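Local coordinates for protein leucyl aminopeptidase (Trypanosoma brucei brucei, PDB 5NTD) that probably trims amino-terminal residues, leucine among them, from peptides as a two-metal M17 aminopeptidase that bestatin inhibits, at residues A32-N37 with T140-V145; A130-K135 with C160-F165; L272-K277 with T325-Q330; E373-L378 with S473-F478. One frame throughout, in Å; residues are numbered along the deposited sequence.

Contact 1: residues A32-N37 with T140-V145; sequences AAYESN and TVDVFV. Unlike the reference sequence in segment 32-37: Ala32 (reference Thr).
Tyr34 of helix 31-38 reaches across to Asp142 and Phe144 of strand 140-145, laying that helix against one face of the mixed sheet in the alpha/beta N-terminal domain, which belongs to the macro clan. The two strand residues alternate with Val143, which puts both on the same face of the sheet. Tyr34 can meet both because its CG stands anti to the backbone N (chi1 177°), and the ring extends from the helix toward the strand.

Asp142 takes the polar end. The hydroxyl OH of Tyr34 donates to OD2 of Asp142 at 2.6 Å, a short bond in a buried setting. It arrives 61° out of the carboxylate plane. The other oxygen, OD1 of Asp142, lies at the rim of the tyrosine ring, 3.7 Å from CE2 of Tyr34, and is itself bonded by Ser43 OG and Gln185 NE2. At least three groups, the Tyr34 hydroxyl, Ser43 OG and Gln185 NE2, bond the two carboxylate oxygens, which should fix the rotation of the group.

Two residues further on, Phe144 supplies the apolar part. It points its edge at the face of Tyr34 in a T-shaped pair, with centroids 5.2 Å apart and planes at 73°. Phe144 also meets Phe66 edge-to-face, extending the aromatic cluster. The touching corner is CZ of Phe144, 3.7 Å from CZ of Tyr34 and 3.8 Å from its CE1.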
# COMPACT_ATOMS: atom_id res chain seq x y z
N ALA G 32 -10.23 -27.01 -54.11
CA ALA G 32 -10.16 -27.37 -55.55
C ALA G 32 -8.92 -26.77 -56.19
O ALA G 32 -8.19 -27.44 -56.93
CB ALA G 32 -11.42 -26.93 -56.30
N ALA G 33 -8.65 -25.50 -55.92
CA ALA G 33 -7.46 -24.85 -56.53
C ALA G 33 -6.18 -25.55 -56.05
O ALA G 33 -5.18 -25.68 -56.77
CB ALA G 33 -7.42 -23.37 -56.21
N TYR G 34 -6.23 -25.96 -54.78
CA TYR G 34 -5.08 -26.64 -54.13
C TYR G 34 -4.82 -28.03 -54.78
O TYR G 34 -3.67 -28.36 -55.11
CB TYR G 34 -5.39 -26.81 -52.64
CG TYR G 34 -4.36 -27.55 -51.82
CD1 TYR G 34 -4.38 -28.94 -51.73
CD2 TYR G 34 -3.41 -26.87 -51.10
CE1 TYR G 34 -3.45 -29.63 -50.98
CE2 TYR G 34 -2.47 -27.55 -50.33
CZ TYR G 34 -2.50 -28.93 -50.26
OH TYR G 34 -1.60 -29.62 -49.49
N GLU G 35 -5.89 -28.82 -54.91
CA GLU G 35 -5.86 -30.13 -55.68
C GLU G 35 -5.27 -29.94 -57.09
O GLU G 35 -4.38 -30.67 -57.52
CB GLU G 35 -7.27 -30.75 -55.82
N SER G 36 -5.71 -28.88 -57.73
CA SER G 36 -5.23 -28.52 -59.07
C SER G 36 -3.75 -28.14 -59.10
O SER G 36 -3.01 -28.52 -60.01
CB SER G 36 -6.08 -27.39 -59.65
OG SER G 36 -5.48 -26.84 -60.82
N ASN G 37 -3.31 -27.33 -58.16
CA ASN G 37 -1.90 -26.81 -58.19
C ASN G 37 -0.87 -27.73 -57.58
O ASN G 37 0.31 -27.65 -57.90
CB ASN G 37 -1.83 -25.41 -57.58
CG ASN G 37 -2.59 -24.40 -58.41
OD1 ASN G 37 -2.47 -24.38 -59.65
ND2 ASN G 37 -3.42 -23.56 -57.77
N THR G 140 6.36 -24.32 -45.40
CA THR G 140 5.00 -23.90 -45.65
C THR G 140 4.08 -24.91 -45.02
O THR G 140 4.16 -26.10 -45.31
CB THR G 140 4.73 -23.73 -47.14
OG1 THR G 140 5.53 -22.65 -47.63
CG2 THR G 140 3.29 -23.36 -47.40
N VAL G 141 3.18 -24.44 -44.17
CA VAL G 141 2.19 -25.30 -43.50
C VAL G 141 0.81 -25.08 -44.11
O VAL G 141 0.31 -23.96 -44.15
CB VAL G 141 2.13 -25.04 -41.96
CG1 VAL G 141 1.07 -25.90 -41.29
CG2 VAL G 141 3.49 -25.29 -41.34
N ASP G 142 0.18 -26.17 -44.51
CA ASP G 142 -1.17 -26.13 -45.07
C ASP G 142 -2.16 -26.13 -43.91
O ASP G 142 -2.16 -27.01 -43.08
CB ASP G 142 -1.45 -27.31 -45.99
CG ASP G 142 -0.52 -27.34 -47.20
OD1 ASP G 142 -0.19 -26.28 -47.76
OD2 ASP G 142 -0.16 -28.46 -47.62
N VAL G 143 -2.95 -25.06 -43.85
CA VAL G 143 -4.00 -24.91 -42.84
C VAL G 143 -5.33 -25.00 -43.54
O VAL G 143 -5.82 -24.05 -44.17
CB VAL G 143 -3.88 -23.59 -42.06
CG1 VAL G 143 -4.85 -23.56 -40.91
CG2 VAL G 143 -2.47 -23.42 -41.53
N PHE G 144 -5.94 -26.16 -43.39
CA PHE G 144 -7.25 -26.43 -44.00
C PHE G 144 -8.31 -26.01 -43.01
O PHE G 144 -8.43 -26.57 -41.91
CB PHE G 144 -7.43 -27.91 -44.31
CG PHE G 144 -6.55 -28.41 -45.43
CD1 PHE G 144 -5.23 -28.77 -45.19
CD2 PHE G 144 -7.06 -28.53 -46.73
CE1 PHE G 144 -4.44 -29.23 -46.22
CE2 PHE G 144 -6.26 -29.00 -47.77
CZ PHE G 144 -4.95 -29.33 -47.51
N VAL G 145 -9.08 -25.01 -43.41
CA VAL G 145 -10.16 -24.50 -42.55
C VAL G 145 -11.48 -24.90 -43.18
O VAL G 145 -11.65 -24.81 -44.38
CB VAL G 145 -10.08 -22.97 -42.33
CG1 VAL G 145 -8.72 -22.58 -41.78
CG2 VAL G 145 -10.33 -22.18 -43.59

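Contact 2: residues A130-K135 with C160-F165; sequences ALDEVK and CGKHNF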
# COMPACT_ATOMS: atom_id res chain seq x y z
N ALA G 130 -1.03 -25.89 -32.95
CA ALA G 130 -0.62 -26.84 -34.01
C ALA G 130 0.75 -26.49 -34.56
O ALA G 130 1.57 -27.36 -34.81
CB ALA G 130 -1.63 -26.87 -35.14
N LEU G 131 1.01 -25.21 -34.73
CA LEU G 131 2.31 -24.76 -35.27
C LEU G 131 3.49 -25.01 -34.32
O LEU G 131 4.65 -24.92 -34.71
CB LEU G 131 2.25 -23.30 -35.65
CG LEU G 131 1.34 -23.02 -36.85
CD1 LEU G 131 1.18 -21.54 -37.05
CD2 LEU G 131 1.93 -23.65 -38.10
N ASP G 132 3.19 -25.30 -33.06
CA ASP G 132 4.23 -25.70 -32.11
C ASP G 132 4.82 -27.07 -32.48
O ASP G 132 5.86 -27.43 -31.96
CB ASP G 132 3.68 -25.75 -30.69
CG ASP G 132 4.55 -25.01 -29.69
OD1 ASP G 132 5.15 -23.97 -30.04
OD2 ASP G 132 4.61 -25.47 -28.54
N GLU G 133 4.16 -27.81 -33.36
CA GLU G 133 4.67 -29.12 -33.84
C GLU G 133 5.57 -29.01 -35.09
O GLU G 133 6.07 -30.00 -35.58
CB GLU G 133 3.57 -30.14 -34.09
CG GLU G 133 2.88 -30.73 -32.84
CD GLU G 133 1.89 -31.88 -33.10
OE1 GLU G 133 1.12 -31.86 -34.10
OE2 GLU G 133 1.87 -32.83 -32.27
N VAL G 134 5.80 -27.79 -35.55
CA VAL G 134 6.70 -27.58 -36.69
C VAL G 134 8.08 -28.10 -36.31
O VAL G 134 8.61 -27.73 -35.27
CB VAL G 134 6.74 -26.11 -37.14
CG1 VAL G 134 7.91 -25.83 -38.07
CG2 VAL G 134 5.46 -25.76 -37.88
N LYS G 135 8.64 -28.95 -37.17
CA LYS G 135 9.95 -29.63 -36.92
C LYS G 135 11.15 -28.81 -37.48
O LYS G 135 12.15 -28.68 -36.81
CB LYS G 135 9.98 -31.12 -37.31
CG LYS G 135 9.80 -31.35 -38.78
CD LYS G 135 9.61 -32.86 -39.09
CE LYS G 135 10.43 -33.31 -40.28
NZ LYS G 135 10.33 -34.76 -40.57
N CYS G 160 -1.95 -15.50 -35.43
CA CYS G 160 -1.62 -16.74 -34.71
C CYS G 160 -0.14 -17.05 -34.80
O CYS G 160 0.59 -16.49 -35.60
CB CYS G 160 -2.45 -17.93 -35.22
SG CYS G 160 -1.67 -18.80 -36.61
N GLY G 161 0.26 -17.98 -33.98
CA GLY G 161 1.60 -18.53 -34.02
C GLY G 161 2.66 -17.55 -33.55
O GLY G 161 2.36 -16.57 -32.88
N LYS G 162 3.89 -17.85 -33.92
CA LYS G 162 5.03 -17.03 -33.54
C LYS G 162 4.94 -15.69 -34.23
O LYS G 162 4.53 -15.61 -35.36
CB LYS G 162 6.33 -17.74 -33.84
CG LYS G 162 6.59 -18.79 -32.78
CD LYS G 162 7.62 -19.87 -33.01
CE LYS G 162 8.10 -20.50 -31.71
NZ LYS G 162 6.99 -20.84 -30.77
N HIS G 163 5.37 -14.66 -33.53
CA HIS G 163 5.23 -13.29 -34.01
C HIS G 163 6.37 -12.89 -34.93
O HIS G 163 7.52 -13.29 -34.75
CB HIS G 163 5.13 -12.29 -32.86
CG HIS G 163 3.89 -12.43 -32.04
ND1 HIS G 163 3.35 -11.40 -31.31
CD2 HIS G 163 3.04 -13.48 -31.90
CE1 HIS G 163 2.24 -11.81 -30.73
NE2 HIS G 163 2.02 -13.06 -31.09
N ASN G 164 6.05 -12.08 -35.92
CA ASN G 164 7.07 -11.63 -36.88
C ASN G 164 8.12 -10.78 -36.19
O ASN G 164 9.27 -10.75 -36.61
CB ASN G 164 6.47 -10.92 -38.10
CG ASN G 164 5.87 -9.59 -37.77
OD1 ASN G 164 6.59 -8.59 -37.64
ND2 ASN G 164 4.54 -9.56 -37.61
N PHE G 165 7.72 -10.09 -35.13
CA PHE G 165 8.70 -9.38 -34.32
C PHE G 165 9.40 -10.37 -33.38
O PHE G 165 8.78 -11.04 -32.58
CB PHE G 165 8.12 -8.25 -33.50
CG PHE G 165 9.16 -7.58 -32.68
CD1 PHE G 165 9.97 -6.59 -33.23
CD2 PHE G 165 9.44 -8.03 -31.38
CE1 PHE G 165 10.99 -6.02 -32.50
CE2 PHE G 165 10.48 -7.46 -30.65
CZ PHE G 165 11.25 -6.47 -31.21
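Leu131 and Cys160 form the apolar part of this small contact in the N-terminal alpha/beta domain of the macro clan, where the chain leaving helix 120-131 meets the loop that follows helix 150-158. The branch CD1 of Leu131 does the touching. It lies 4.0 Å from SG of Cys160 and 4.3 Å from CA of Gly161, whose backbone passes beside the methyl group. CD1 of Leu131 stands anti to CA (chi2 172°), which carries it out to the loop. The sulfur of Cys160 is buried and also rests against Thr124, Val127 and Thr128 of helix 120-131, so the start of the loop lies along the last turns of that helix.

The charged part is more distant. OD1 of Asp132 and NZ of Lys162 stand 3.7 Å apart, a long salt bridge between two exposed side chains that cross at about a right angle. A bend at the far end of the lysine chain (chi4 46°) turns NZ toward the aspartate.

Backbone bonds shape and place the two segments. Leu131 to Val134 make a type I beta turn, with N of Val134 3.2 Å from O of Leu131, and this turn begins the link from helix 120-131 to strand 140-145. On the loop side, N of Gly161 is hydrogen-bonded to Thr128 OG1.

With no hydrogen bond between the segments themselves, apolar touch and a long ion pair are what join them. The ion pair, lying at the surface, probably contributes modestly, while the bond from N of Gly161 to Thr128 OG1 gives the loop a separate polar tie to the helix.

Contact 3: residues L272-K277 with T325-Q330; sequences LLYTPK and TAVRLQ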
# COMPACT_ATOMS: atom_id res chain seq x y z
N LEU G 272 -2.18 11.58 -42.19
CA LEU G 272 -2.12 10.91 -43.48
C LEU G 272 -3.46 11.10 -44.21
O LEU G 272 -4.51 11.08 -43.56
CB LEU G 272 -1.84 9.42 -43.34
CG LEU G 272 -0.78 9.07 -42.30
CD1 LEU G 272 -0.63 7.56 -42.20
CD2 LEU G 272 0.55 9.69 -42.67
N LEU G 273 -3.40 11.31 -45.53
CA LEU G 273 -4.61 11.53 -46.35
C LEU G 273 -4.70 10.58 -47.49
O LEU G 273 -3.77 10.38 -48.23
CB LEU G 273 -4.67 12.92 -46.92
CG LEU G 273 -4.83 14.04 -45.89
CD1 LEU G 273 -4.54 15.39 -46.56
CD2 LEU G 273 -6.24 14.02 -45.30
N TYR G 274 -5.88 10.03 -47.64
CA TYR G 274 -6.22 9.21 -48.78
C TYR G 274 -7.58 9.63 -49.32
O TYR G 274 -8.59 9.66 -48.60
CB TYR G 274 -6.26 7.73 -48.38
CG TYR G 274 -7.01 6.83 -49.34
CD1 TYR G 274 -6.48 6.52 -50.59
CD2 TYR G 274 -8.22 6.25 -48.96
CE1 TYR G 274 -7.16 5.67 -51.44
CE2 TYR G 274 -8.91 5.40 -49.80
CZ TYR G 274 -8.37 5.11 -51.04
OH TYR G 274 -9.07 4.26 -51.86
N THR G 275 -7.59 9.97 -50.60
CA THR G 275 -8.84 10.28 -51.31
C THR G 275 -8.96 9.30 -52.45
O THR G 275 -8.11 9.27 -53.32
CB THR G 275 -8.83 11.72 -51.84
OG1 THR G 275 -8.61 12.60 -50.72
CG2 THR G 275 -10.18 12.09 -52.49
N PRO G 276 -10.03 8.48 -52.46
CA PRO G 276 -10.23 7.55 -53.57
C PRO G 276 -10.62 8.22 -54.91
O PRO G 276 -10.99 9.40 -54.95
CB PRO G 276 -11.41 6.69 -53.11
CG PRO G 276 -12.16 7.53 -52.15
CD PRO G 276 -11.16 8.47 -51.53
N LYS G 277 -10.46 7.45 -55.98
CA LYS G 277 -10.90 7.83 -57.35
C LYS G 277 -12.39 7.91 -57.23
O LYS G 277 -13.03 7.05 -56.65
CB LYS G 277 -10.49 6.79 -58.41
N THR G 325 -4.66 -0.59 -45.26
CA THR G 325 -5.50 -1.55 -45.94
C THR G 325 -6.44 -0.85 -46.91
O THR G 325 -6.63 -1.29 -48.04
CB THR G 325 -6.31 -2.38 -44.97
OG1 THR G 325 -5.38 -3.15 -44.20
CG2 THR G 325 -7.24 -3.35 -45.72
N ALA G 326 -7.05 0.23 -46.45
CA ALA G 326 -7.96 1.01 -47.28
C ALA G 326 -7.25 1.51 -48.55
O ALA G 326 -7.85 1.52 -49.64
CB ALA G 326 -8.54 2.18 -46.53
N VAL G 327 -5.99 1.94 -48.40
CA VAL G 327 -5.21 2.45 -49.55
C VAL G 327 -4.87 1.29 -50.49
O VAL G 327 -5.08 1.35 -51.71
CB VAL G 327 -3.92 3.14 -49.14
CG1 VAL G 327 -3.07 3.48 -50.36
CG2 VAL G 327 -4.25 4.41 -48.37
N ARG G 328 -4.37 0.23 -49.91
CA ARG G 328 -3.97 -0.94 -50.71
C ARG G 328 -5.14 -1.59 -51.46
O ARG G 328 -4.97 -1.99 -52.61
CB ARG G 328 -3.26 -1.99 -49.87
CG ARG G 328 -1.83 -1.63 -49.62
CD ARG G 328 -1.20 -2.54 -48.59
NE ARG G 328 0.26 -2.52 -48.69
CZ ARG G 328 1.10 -2.96 -47.74
NH1 ARG G 328 0.64 -3.50 -46.60
NH2 ARG G 328 2.41 -2.87 -47.95
N LEU G 329 -6.30 -1.69 -50.83
CA LEU G 329 -7.51 -2.23 -51.48
C LEU G 329 -8.38 -1.20 -52.17
O LEU G 329 -9.39 -1.54 -52.76
CB LEU G 329 -8.39 -2.96 -50.47
CG LEU G 329 -7.67 -4.10 -49.73
CD1 LEU G 329 -8.67 -4.84 -48.87
CD2 LEU G 329 -6.98 -5.06 -50.71
N GLN G 330 -7.93 0.05 -52.13
CA GLN G 330 -8.65 1.17 -52.78
C GLN G 330 -10.10 1.17 -52.38
O GLN G 330 -11.00 1.28 -53.22
CB GLN G 330 -8.51 1.11 -54.30
CG GLN G 330 -7.07 1.30 -54.70
CD GLN G 330 -6.89 1.28 -56.19
OE1 GLN G 330 -7.47 0.44 -56.91
NE2 GLN G 330 -6.07 2.21 -56.71
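Tyr274 packs its ring against Val327 and the turn after it, a strand-to-helix contact in the catalytic domain: strand 268-274 of the large mixed sheet ends where helix 314-328 also ends. The placement is consistent with the topology, because the chain leaving this helix goes on to strand 334-344, the antiparallel neighbour of strand 268-274.

The ring is held between two layers. CA of Val327 lies over one face, 4.2 Å above the plane, and N of Pro276, from the tyrosine's own segment, lies over the opposite face at 4.0 Å. Both are offset toward the rim. The methyl CG2 of Val327 sits 3.8 Å from CD1 of Tyr274. The tyrosine and valine side chains slide past each other in opposite directions, so the contact runs alongside the root of the ring. With CG set opposite the backbone N (chi1 161°), the ring stretches along the helix end to the turn.

There OH of Tyr274 comes within 3.3 Å of CA of Gln330. Gln330 closes the helix in a Schellman motif, with phi at 50° and its N bonded to O of Val327 at 3.2 Å. Phe323, one turn before Val327 on the same helix, also touches Tyr274.

The phenol oxygen finds its hydrogen bond just beyond the segment, at O of Gln331, while O of Ala326, 3.7 Å from OH of Tyr274, is not bonded to it. The interface is therefore held by van der Waals contact over the ring, with the hydroxyl pinned to the backbone of the chain that leads into the next strand.

Contact 4: residues E373-L378 with S473-F478; sequences EGRIVL and SCAGYF. With MN (manganese (II) ion), chain B; MN (manganese (II) ion), chain C; BES (2-(3-amino-2-hydroxy-4-phenyl-butyrylamino)-4-methyl-pentanoic acid), chain D; BCT (bicarbonate ion), chain E.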
# COMPACT_ATOMS: atom_id res chain seq x y z
N GLU G 373 -2.89 10.87 -19.89
CA GLU G 373 -2.25 11.60 -21.01
C GLU G 373 -2.97 11.40 -22.34
O GLU G 373 -2.96 12.25 -23.21
CB GLU G 373 -0.79 11.19 -21.15
CG GLU G 373 -0.46 9.89 -21.92
CD GLU G 373 -0.89 8.57 -21.28
OE1 GLU G 373 -1.06 7.54 -22.04
OE2 GLU G 373 -1.02 8.50 -20.00
N GLY G 374 -3.56 10.24 -22.48
CA GLY G 374 -4.11 9.79 -23.74
C GLY G 374 -5.23 10.67 -24.19
O GLY G 374 -5.29 11.10 -25.34
N ARG G 375 -6.12 10.98 -23.27
CA ARG G 375 -7.27 11.77 -23.60
C ARG G 375 -6.86 13.18 -24.03
O ARG G 375 -7.52 13.82 -24.83
CB ARG G 375 -8.26 11.80 -22.43
CG ARG G 375 -7.79 12.61 -21.25
CD ARG G 375 -8.63 12.30 -20.03
NE ARG G 375 -8.39 10.93 -19.56
CZ ARG G 375 -9.12 10.32 -18.64
NH1 ARG G 375 -10.15 10.94 -18.08
NH2 ARG G 375 -8.85 9.09 -18.31
N ILE G 376 -5.76 13.65 -23.45
CA ILE G 376 -5.24 15.00 -23.78
C ILE G 376 -4.72 15.04 -25.22
O ILE G 376 -5.01 15.90 -26.02
CB ILE G 376 -4.12 15.41 -22.81
CG1 ILE G 376 -4.73 15.66 -21.41
CG2 ILE G 376 -3.39 16.64 -23.32
CD1 ILE G 376 -3.72 15.90 -20.33
N VAL G 377 -3.92 14.07 -25.50
CA VAL G 377 -3.29 13.91 -26.80
C VAL G 377 -4.38 13.74 -27.90
O VAL G 377 -4.37 14.35 -28.95
CB VAL G 377 -2.30 12.74 -26.62
CG1 VAL G 377 -2.43 11.67 -27.64
CG2 VAL G 377 -0.89 13.27 -26.44
N LEU G 378 -5.38 12.94 -27.58
CA LEU G 378 -6.50 12.70 -28.47
C LEU G 378 -7.36 13.94 -28.65
O LEU G 378 -7.99 14.13 -29.69
CB LEU G 378 -7.35 11.54 -27.96
CG LEU G 378 -6.69 10.17 -28.05
CD1 LEU G 378 -7.45 9.16 -27.22
CD2 LEU G 378 -6.60 9.70 -29.49
N SER G 473 -16.42 5.77 -20.11
CA SER G 473 -17.28 6.76 -20.71
C SER G 473 -16.74 8.17 -20.51
O SER G 473 -16.68 8.98 -21.44
CB SER G 473 -18.69 6.65 -20.15
OG SER G 473 -19.20 5.33 -20.28
N CYS G 474 -16.36 8.46 -19.29
CA CYS G 474 -15.85 9.80 -18.94
C CYS G 474 -14.58 10.16 -19.72
O CYS G 474 -14.43 11.29 -20.16
CB CYS G 474 -15.58 9.93 -17.43
SG CYS G 474 -17.09 10.12 -16.47
N ALA G 475 -13.70 9.20 -19.93
CA ALA G 475 -12.50 9.46 -20.76
C ALA G 475 -12.90 9.82 -22.20
O ALA G 475 -12.35 10.71 -22.82
CB ALA G 475 -11.56 8.28 -20.76
N GLY G 476 -13.91 9.12 -22.69
CA GLY G 476 -14.48 9.42 -24.02
C GLY G 476 -15.07 10.80 -24.04
O GLY G 476 -14.81 11.60 -24.94
N TYR G 477 -15.84 11.11 -23.02
CA TYR G 477 -16.48 12.43 -22.92
C TYR G 477 -15.44 13.53 -23.05
O TYR G 477 -15.63 14.51 -23.74
CB TYR G 477 -17.28 12.60 -21.62
CG TYR G 477 -17.65 14.04 -21.39
CD1 TYR G 477 -18.73 14.61 -22.07
CD2 TYR G 477 -16.88 14.87 -20.58
CE1 TYR G 477 -19.06 15.94 -21.91
CE2 TYR G 477 -17.20 16.21 -20.42
CZ TYR G 477 -18.29 16.73 -21.09
OH TYR G 477 -18.58 18.06 -20.96
N PHE G 478 -14.34 13.38 -22.32
CA PHE G 478 -13.27 14.38 -22.31
C PHE G 478 -12.86 14.72 -23.76
O PHE G 478 -12.72 15.87 -24.15
CB PHE G 478 -12.03 13.91 -21.54
CG PHE G 478 -10.90 14.88 -21.60
CD1 PHE G 478 -10.03 14.91 -22.68
CD2 PHE G 478 -10.70 15.80 -20.57
CE1 PHE G 478 -8.99 15.82 -22.73
CE2 PHE G 478 -9.66 16.72 -20.62
CZ PHE G 478 -8.80 16.73 -21.69
MN MN B . -1.52 5.67 -21.71
MN MN C . -1.25 6.94 -18.79
N2 BES D . -2.29 3.86 -21.25
C1 BES D . -3.01 3.80 -19.98
C6 BES D . -4.24 2.85 -20.01
C7 BES D . -3.99 1.38 -19.81
C8 BES D . -3.63 0.57 -20.88
C12 BES D . -4.17 0.79 -18.57
C9 BES D . -3.42 -0.79 -20.70
C11 BES D . -3.95 -0.58 -18.38
C10 BES D . -3.57 -1.38 -19.45
C2 BES D . -3.41 5.25 -19.64
O2 BES D . -2.50 6.26 -20.16
C3 BES D . -3.41 5.38 -18.14
O3 BES D . -2.29 5.71 -17.66
N1 BES D . -4.61 5.18 -17.57
C4 BES D . -4.89 5.26 -16.17
C13 BES D . -5.34 6.65 -15.76
C14 BES D . -5.29 6.92 -14.25
C15 BES D . -4.03 6.49 -13.51
C16 BES D . -5.44 8.40 -14.00
C5 BES D . -5.98 4.32 -15.80
O1 BES D . -5.86 3.70 -14.74
O4 BES D . -6.97 4.20 -16.53
C BCT E . -5.80 8.46 -20.31
O1 BCT E . -4.60 8.22 -20.89
O2 BCT E . -6.50 9.44 -20.58
O3 BCT E . -6.22 7.69 -19.42
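Arg375 turns the edge of its guanidinium to a bound bicarbonate, while Ala475 lies over one face of that group and Phe478 under its aliphatic part. Its NE donates to O2 of the bicarbonate at 2.6 Å, nearly straight at 173°, and its NH2 donates to O3 at 3.2 Å. Backbone amides add to the grip: N of Gly374 reaches O1 at 2.8 Å, and N of Arg375 also binds O2.

Two residues before Arg375, Glu373 bridges the two manganese ions, OE1 to one and OE2 to the other, each at 2.0 Å. This is the two-metal centre of M17 aminopeptidases; bestatin's hydroxyl O2 bridges the same pair, and Lys289, Asp294, Asp312 and Asp371 supply the remaining protein ligands. In relatives of this family a bicarbonate has been proposed as the general base.

Outside this shell, helix 473-478 backs the arginine. CB of Ala475 approaches to 3.7 Å from NH2 of Arg375. Nearer the backbone on the same side chain, CG of Arg375 sits over the ring of Phe478 in a CH-pi contact, 3.8 Å from the centroid. The arginine chain is bent at chi3 (68°), which swings NE back to the anion. The axes of the segments 374-378 and 473-478 approach to 9.5 Å with their directions 28° apart, near enough for CZ of Phe478 to touch CG1 of Ile376.

How the contacts relate
Along the chain the four contacts form two groups. Contacts 1 and 2 interleave and belong to the N-terminal alpha/beta domain: helix 120-131 and strand 140-145 follow one another, and Val141 of contact 1 packs on Leu131 and Val134 of contact 2, their centres about 19 Å apart. Contacts 3 and 4 come later, both within the catalytic domain, with centres about 28 Å apart and nearest atoms about 14 Å. Contact 4 alone of the four carries metal ligands, and contact 1 lies about 47 Å from it between centres, on the opposite side of the chain's centre. Contact 2 is about 37 Å from contact 4 between centres, so both N-terminal contacts lie well away from the metal site of this chain.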